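Local coordinates for protein putative sugar kinase PH1459 (Pyrococcus horikoshii, PDB 3GBU) that binds ATP and probably phosphorylates a sugar, fructose being the likely substrate, as a member of the PfkB carbohydrate kinase family, at residues F28-G33 and G62-E67; I157-N162 and E181-A186. The protein carries 1 engineered substitution. All coordinates share one frame; numbering follows the deposited sequence.

Interaction 1: residues F28-G33 and G62-E67; sequences FEKHPG and GEYLIE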
loop_
_atom_site.group_PDB
_atom_site.type_symbol
_atom_site.label_atom_id
_atom_site.label_comp_id
_atom_site.label_asym_id
_atom_site.label_seq_id
_atom_site.Cartn_x
_atom_site.Cartn_y
_atom_site.Cartn_z
ATOM N N PHE A 28 2.891 -8.684 8.416
ATOM C CA PHE A 28 3.802 -7.632 8.019
ATOM C C PHE A 28 3.954 -6.663 9.182
ATOM O O PHE A 28 2.979 -6.303 9.842
ATOM C CB PHE A 28 3.248 -6.893 6.802
ATOM C CG PHE A 28 3.175 -7.739 5.560
ATOM C CD1 PHE A 28 4.247 -7.787 4.671
ATOM C CD2 PHE A 28 2.040 -8.485 5.280
ATOM C CE1 PHE A 28 4.182 -8.571 3.516
ATOM C CE2 PHE A 28 1.967 -9.270 4.131
ATOM C CZ PHE A 28 3.042 -9.310 3.249
ATOM N N GLU A 29 5.192 -6.252 9.419
ATOM C CA GLU A 29 5.530 -5.330 10.488
ATOM C C GLU A 29 5.925 -4.013 9.804
ATOM O O GLU A 29 6.776 -3.998 8.908
ATOM C CB GLU A 29 6.700 -5.917 11.290
ATOM C CG GLU A 29 7.065 -5.173 12.550
ATOM C CD GLU A 29 8.207 -5.848 13.326
ATOM O OE1 GLU A 29 9.316 -6.027 12.748
ATOM O OE2 GLU A 29 7.985 -6.191 14.516
ATOM N N LYS A 30 5.310 -2.910 10.211
ATOM C CA LYS A 30 5.621 -1.633 9.572
ATOM C C LYS A 30 6.756 -0.873 10.254
ATOM O O LYS A 30 6.823 -0.799 11.480
ATOM C CB LYS A 30 4.353 -0.763 9.473
ATOM C CG LYS A 30 4.131 0.255 10.576
ATOM C CD LYS A 30 2.940 1.165 10.208
ATOM C CE LYS A 30 2.946 2.478 10.978
ATOM N NZ LYS A 30 2.902 2.267 12.446
ATOM N N HIS A 31 7.656 -0.340 9.435
ATOM C CA HIS A 31 8.811 0.426 9.904
ATOM C C HIS A 31 9.117 1.544 8.917
ATOM O O HIS A 31 8.677 1.505 7.770
ATOM C CB HIS A 31 10.060 -0.462 10.003
ATOM C CG HIS A 31 9.929 -1.581 10.984
ATOM N ND1 HIS A 31 10.015 -1.392 12.347
ATOM C CD2 HIS A 31 9.688 -2.901 10.798
ATOM C CE1 HIS A 31 9.830 -2.549 12.961
ATOM N NE2 HIS A 31 9.629 -3.479 12.043
ATOM N N PRO A 32 9.887 2.553 9.353
ATOM C CA PRO A 32 10.237 3.664 8.463
ATOM C C PRO A 32 11.301 3.182 7.474
ATOM O O PRO A 32 12.207 2.434 7.856
ATOM C CB PRO A 32 10.792 4.722 9.414
ATOM C CG PRO A 32 10.211 4.356 10.758
ATOM C CD PRO A 32 10.265 2.851 10.743
ATOM N N GLY A 33 11.191 3.603 6.215
ATOM C CA GLY A 33 12.163 3.188 5.218
ATOM C C GLY A 33 12.506 4.275 4.211
ATOM O O GLY A 33 11.917 5.364 4.226
ATOM N N GLY A 62 1.966 9.005 7.045
ATOM C CA GLY A 62 2.824 10.155 6.860
ATOM C C GLY A 62 3.206 10.695 8.230
ATOM O O GLY A 62 4.368 11.006 8.469
ATOM N N GLU A 63 2.229 10.784 9.135
ATOM C CA GLU A 63 2.457 11.288 10.495
ATOM C C GLU A 63 3.421 10.395 11.267
ATOM O O GLU A 63 4.257 10.877 12.038
ATOM C CB GLU A 63 1.125 11.392 11.245
ATOM C CG GLU A 63 0.099 12.209 10.482
ATOM C CD GLU A 63 -1.254 12.247 11.156
ATOM O OE1 GLU A 63 -1.687 11.205 11.704
ATOM O OE2 GLU A 63 -1.899 13.322 11.122
ATOM N N TYR A 64 3.288 9.091 11.056
ATOM C CA TYR A 64 4.146 8.103 11.690
ATOM C C TYR A 64 5.595 8.378 11.313
ATOM O O TYR A 64 6.458 8.524 12.180
ATOM C CB TYR A 64 3.755 6.707 11.199
ATOM C CG TYR A 64 4.751 5.616 11.531
ATOM C CD1 TYR A 64 4.869 5.114 12.830
ATOM C CD2 TYR A 64 5.558 5.066 10.539
ATOM C CE1 TYR A 64 5.765 4.080 13.129
ATOM C CE2 TYR A 64 6.458 4.040 10.824
ATOM C CZ TYR A 64 6.553 3.547 12.122
ATOM O OH TYR A 64 7.415 2.503 12.388
ATOM N N LEU A 65 5.854 8.454 10.006
ATOM C CA LEU A 65 7.208 8.695 9.510
ATOM C C LEU A 65 7.848 9.976 10.057
ATOM O O LEU A 65 9.002 9.969 10.487
ATOM C CB LEU A 65 7.198 8.699 7.981
ATOM C CG LEU A 65 6.836 7.333 7.370
ATOM C CD1 LEU A 65 6.801 7.416 5.837
ATOM C CD2 LEU A 65 7.851 6.292 7.835
ATOM N N ILE A 66 7.094 11.066 10.052
ATOM C CA ILE A 66 7.588 12.334 10.567
ATOM C C ILE A 66 7.911 12.195 12.055
ATOM O O ILE A 66 8.921 12.712 12.536
ATOM C CB ILE A 66 6.539 13.460 10.348
ATOM C CG1 ILE A 66 6.460 13.800 8.852
ATOM C CG2 ILE A 66 6.894 14.693 11.173
ATOM C CD1 ILE A 66 5.347 14.778 8.482
ATOM N N GLU A 67 7.060 11.489 12.786
ATOM C CA GLU A 67 7.311 11.306 14.205
ATOM C C GLU A 67 8.562 10.473 14.476
ATOM O O GLU A 67 9.375 10.832 15.334
ATOM C CB GLU A 67 6.107 10.657 14.881
ATOM C CG GLU A 67 4.993 11.628 15.218
ATOM C CD GLU A 67 3.879 10.958 15.998
ATOM O OE1 GLU A 67 4.207 10.179 16.924
ATOM O OE2 GLU A 67 2.691 11.212 15.698
#

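Interaction 2: residues I157-N162 and E181-A186; sequences IAFDVN and ESIKLA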
loop_
_atom_site.group_PDB
_atom_site.type_symbol
_atom_site.label_atom_id
_atom_site.label_comp_id
_atom_site.label_asym_id
_atom_site.label_seq_id
_atom_site.Cartn_x
_atom_site.Cartn_y
_atom_site.Cartn_z
ATOM N N ILE A 157 27.991 17.324 -3.157
ATOM C CA ILE A 157 26.881 16.489 -3.572
ATOM C C ILE A 157 27.237 15.014 -3.414
ATOM O O ILE A 157 28.273 14.571 -3.905
ATOM C CB ILE A 157 26.520 16.770 -5.044
ATOM C CG1 ILE A 157 26.245 18.269 -5.236
ATOM C CG2 ILE A 157 25.335 15.906 -5.460
ATOM C CD1 ILE A 157 25.119 18.819 -4.384
ATOM N N ALA A 158 26.382 14.257 -2.729
ATOM C CA ALA A 158 26.631 12.830 -2.526
ATOM C C ALA A 158 25.522 12.014 -3.185
ATOM O O ALA A 158 24.338 12.306 -3.009
ATOM C CB ALA A 158 26.705 12.509 -1.027
ATOM N N PHE A 159 25.915 10.989 -3.933
ATOM C CA PHE A 159 24.961 10.145 -4.630
ATOM C C PHE A 159 25.214 8.655 -4.441
ATOM O O PHE A 159 26.295 8.163 -4.741
ATOM C CB PHE A 159 24.989 10.478 -6.132
ATOM C CG PHE A 159 23.950 9.746 -6.941
ATOM C CD1 PHE A 159 22.590 9.960 -6.712
ATOM C CD2 PHE A 159 24.330 8.838 -7.929
ATOM C CE1 PHE A 159 21.623 9.286 -7.453
ATOM C CE2 PHE A 159 23.378 8.159 -8.674
ATOM C CZ PHE A 159 22.015 8.382 -8.438
ATOM N N ASP A 160 24.213 7.944 -3.928
ATOM C CA ASP A 160 24.300 6.496 -3.754
ATOM C C ASP A 160 23.547 5.904 -4.952
ATOM O O ASP A 160 22.324 5.994 -5.025
ATOM C CB ASP A 160 23.611 6.054 -2.455
ATOM C CG ASP A 160 23.730 4.547 -2.211
ATOM O OD1 ASP A 160 23.870 3.783 -3.185
ATOM O OD2 ASP A 160 23.672 4.117 -1.045
ATOM N N VAL A 161 24.267 5.297 -5.888
ATOM C CA VAL A 161 23.633 4.728 -7.077
ATOM C C VAL A 161 22.371 3.915 -6.771
ATOM O O VAL A 161 21.384 4.011 -7.508
ATOM C CB VAL A 161 24.640 3.880 -7.884
ATOM C CG1 VAL A 161 23.925 3.082 -8.968
ATOM C CG2 VAL A 161 25.666 4.802 -8.520
ATOM N N ASN A 162 22.415 3.127 -5.694
ATOM C CA ASN A 162 21.282 2.310 -5.240
ATOM C C ASN A 162 20.360 1.862 -6.390
ATOM O O ASN A 162 19.186 2.224 -6.449
ATOM C CB ASN A 162 20.495 3.112 -4.189
ATOM C CG ASN A 162 19.536 2.255 -3.387
ATOM O OD1 ASN A 162 19.814 1.080 -3.122
ATOM N ND2 ASN A 162 18.408 2.842 -2.975
ATOM N N GLU A 181 23.858 11.410 -15.463
ATOM C CA GLU A 181 23.759 12.839 -15.141
ATOM C C GLU A 181 23.982 13.073 -13.652
ATOM O O GLU A 181 24.676 14.013 -13.258
ATOM C CB GLU A 181 22.382 13.400 -15.509
ATOM C CG GLU A 181 22.148 13.612 -16.997
ATOM C CD GLU A 181 20.801 14.272 -17.280
ATOM O OE1 GLU A 181 20.549 15.383 -16.745
ATOM O OE2 GLU A 181 19.999 13.677 -18.034
ATOM N N SER A 182 23.368 12.217 -12.837
ATOM C CA SER A 182 23.475 12.295 -11.384
ATOM C C SER A 182 24.911 12.078 -10.905
ATOM O O SER A 182 25.382 12.760 -9.997
ATOM C CB SER A 182 22.561 11.253 -10.732
ATOM O OG SER A 182 21.199 11.486 -11.054
ATOM N N ILE A 183 25.596 11.119 -11.515
ATOM C CA ILE A 183 26.973 10.818 -11.151
ATOM C C ILE A 183 27.893 11.983 -11.494
ATOM O O ILE A 183 28.756 12.356 -10.699
ATOM C CB ILE A 183 27.459 9.543 -11.865
ATOM C CG1 ILE A 183 26.653 8.345 -11.350
ATOM C CG2 ILE A 183 28.960 9.347 -11.639
ATOM C CD1 ILE A 183 26.917 7.037 -12.081
ATOM N N LYS A 184 27.700 12.564 -12.673
ATOM C CA LYS A 184 28.523 13.687 -13.094
ATOM C C LYS A 184 28.257 14.921 -12.253
ATOM O O LYS A 184 29.073 15.834 -12.206
ATOM C CB LYS A 184 28.291 13.995 -14.574
ATOM C CG LYS A 184 28.780 12.888 -15.505
ATOM C CD LYS A 184 28.624 13.286 -16.972
ATOM C CE LYS A 184 29.100 12.184 -17.911
ATOM N NZ LYS A 184 28.962 12.582 -19.337
ATOM N N LEU A 185 27.112 14.950 -11.585
ATOM C CA LEU A 185 26.768 16.076 -10.725
ATOM C C LEU A 185 27.317 15.901 -9.303
ATOM O O LEU A 185 27.395 16.861 -8.535
ATOM C CB LEU A 185 25.247 16.229 -10.640
ATOM C CG LEU A 185 24.514 17.037 -11.714
ATOM C CD1 LEU A 185 23.047 17.112 -11.353
ATOM C CD2 LEU A 185 25.100 18.441 -11.806
ATOM N N ALA A 186 27.715 14.679 -8.961
ATOM C CA ALA A 186 28.185 14.389 -7.611
ATOM C C ALA A 186 29.669 14.451 -7.307
ATOM O O ALA A 186 30.521 14.021 -8.089
ATOM C CB ALA A 186 27.648 13.028 -7.176
#

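Interaction 1: residues F28-G33 and G62-E67
K30 and P32, on strand 27-33, outermost in its own chain in the small sheet, hold the ring of Y64 from helix 60-71. The K30 side chain lies over one face of the ring. Its CE sits above the middle, 3.5 Å from the Y64 ring centroid, a CH-pi contact. NZ follows as a cation-pi partner, 3.6 Å from that centroid and 22° off the normal. The same NZ donates to the backbone carbonyls of V25 and K23 of the second subunit, which fixes the ammonium over the ring. Y64 reaches the strand because its CG is anti to the backbone N (chi1 167°). P32 crosses the end of the ring, with CD 3.3 Å from Y64 OH and CG 3.8 Å from Y64 CE2. The next residue of the helix, L65, packs its CD2 3.7 Å from P32 CB. Without the Y64 ring, as with an alanine here, K30 would probably lose its aromatic partner and a gap would open beside P32. F28 and E29 pair with a strand of the second subunit. The sheet therefore runs on across the dimer interface, as in the beta-clasp lid seen in ribokinase-like PfkB sugar kinases.

Interaction 2: residues I157-N162 and E181-A186
This is apolar helix-on-sheet packing in the large sheet of the kinase, where F159 on strand 156-160 meets S182, I183 and A186 of segment 181-186. The axes of the strand and helix segments come within 8.3 Å and run at 142° to each other. F159 is the main side chain. With chi1 at -175° the ring is swung away from the backbone N and out toward the helix. S182 CB stands over the middle of one face, 3.8 Å from the F159 ring centroid and 13° off the normal, a CH-pi contact. The S182 hydroxyl is hydrogen-bonded to the carbonyl of V178, and it is CB that meets the ring. V161 N lies over the opposite face, toward the rim. I183 crosses F159 at about a right angle, with CG1 4.2 Å from F159 CD2.

Strand 156-160, helix 172-185 and strand 188-192 form a beta-alpha-beta unit, the repeating element of the ribokinase-like Rossmann-type core. A186 lies just before strand 188-192. Its CB touches F159 CB at 3.8 Å and I157 CG2 at 4.1 Å. I157 CB also lies 3.6 Å from L185 O, a carbonyl that accepts a hydrogen bond from K152 NZ.

Beyond the strand the chain turns toward the nucleotide. D160 OD1 accepts from N162 N at 3.0 Å, closing an Asx turn. The other carboxylate oxygen of D160 makes a salt bridge with K190, a residue that binds ATP, and N162 itself touches the bound ATP. V161 CG2 comes no nearer than 4.4 Å to I183 CD1, a peripheral contact.

From the N terminus, strand 27-33 comes first. The chain then passes through helix 35-45 and strand 50-57 before helix 60-71 returns to close interaction 1. That loop spans 28 residues between the segments. It ties the small sheet at the subunit interface to a helix that follows a strand of the large sheet. Interaction 2 opens much later, at strand 156-160, and closes after 18 residues with segment 181-186. It lies within the large sheet and its helices, near the ATP site. The two loops are in series and neither nest nor cross. The centres of interaction 1 and interaction 2 are about 27 Å apart, on opposite sides of the chain's centre.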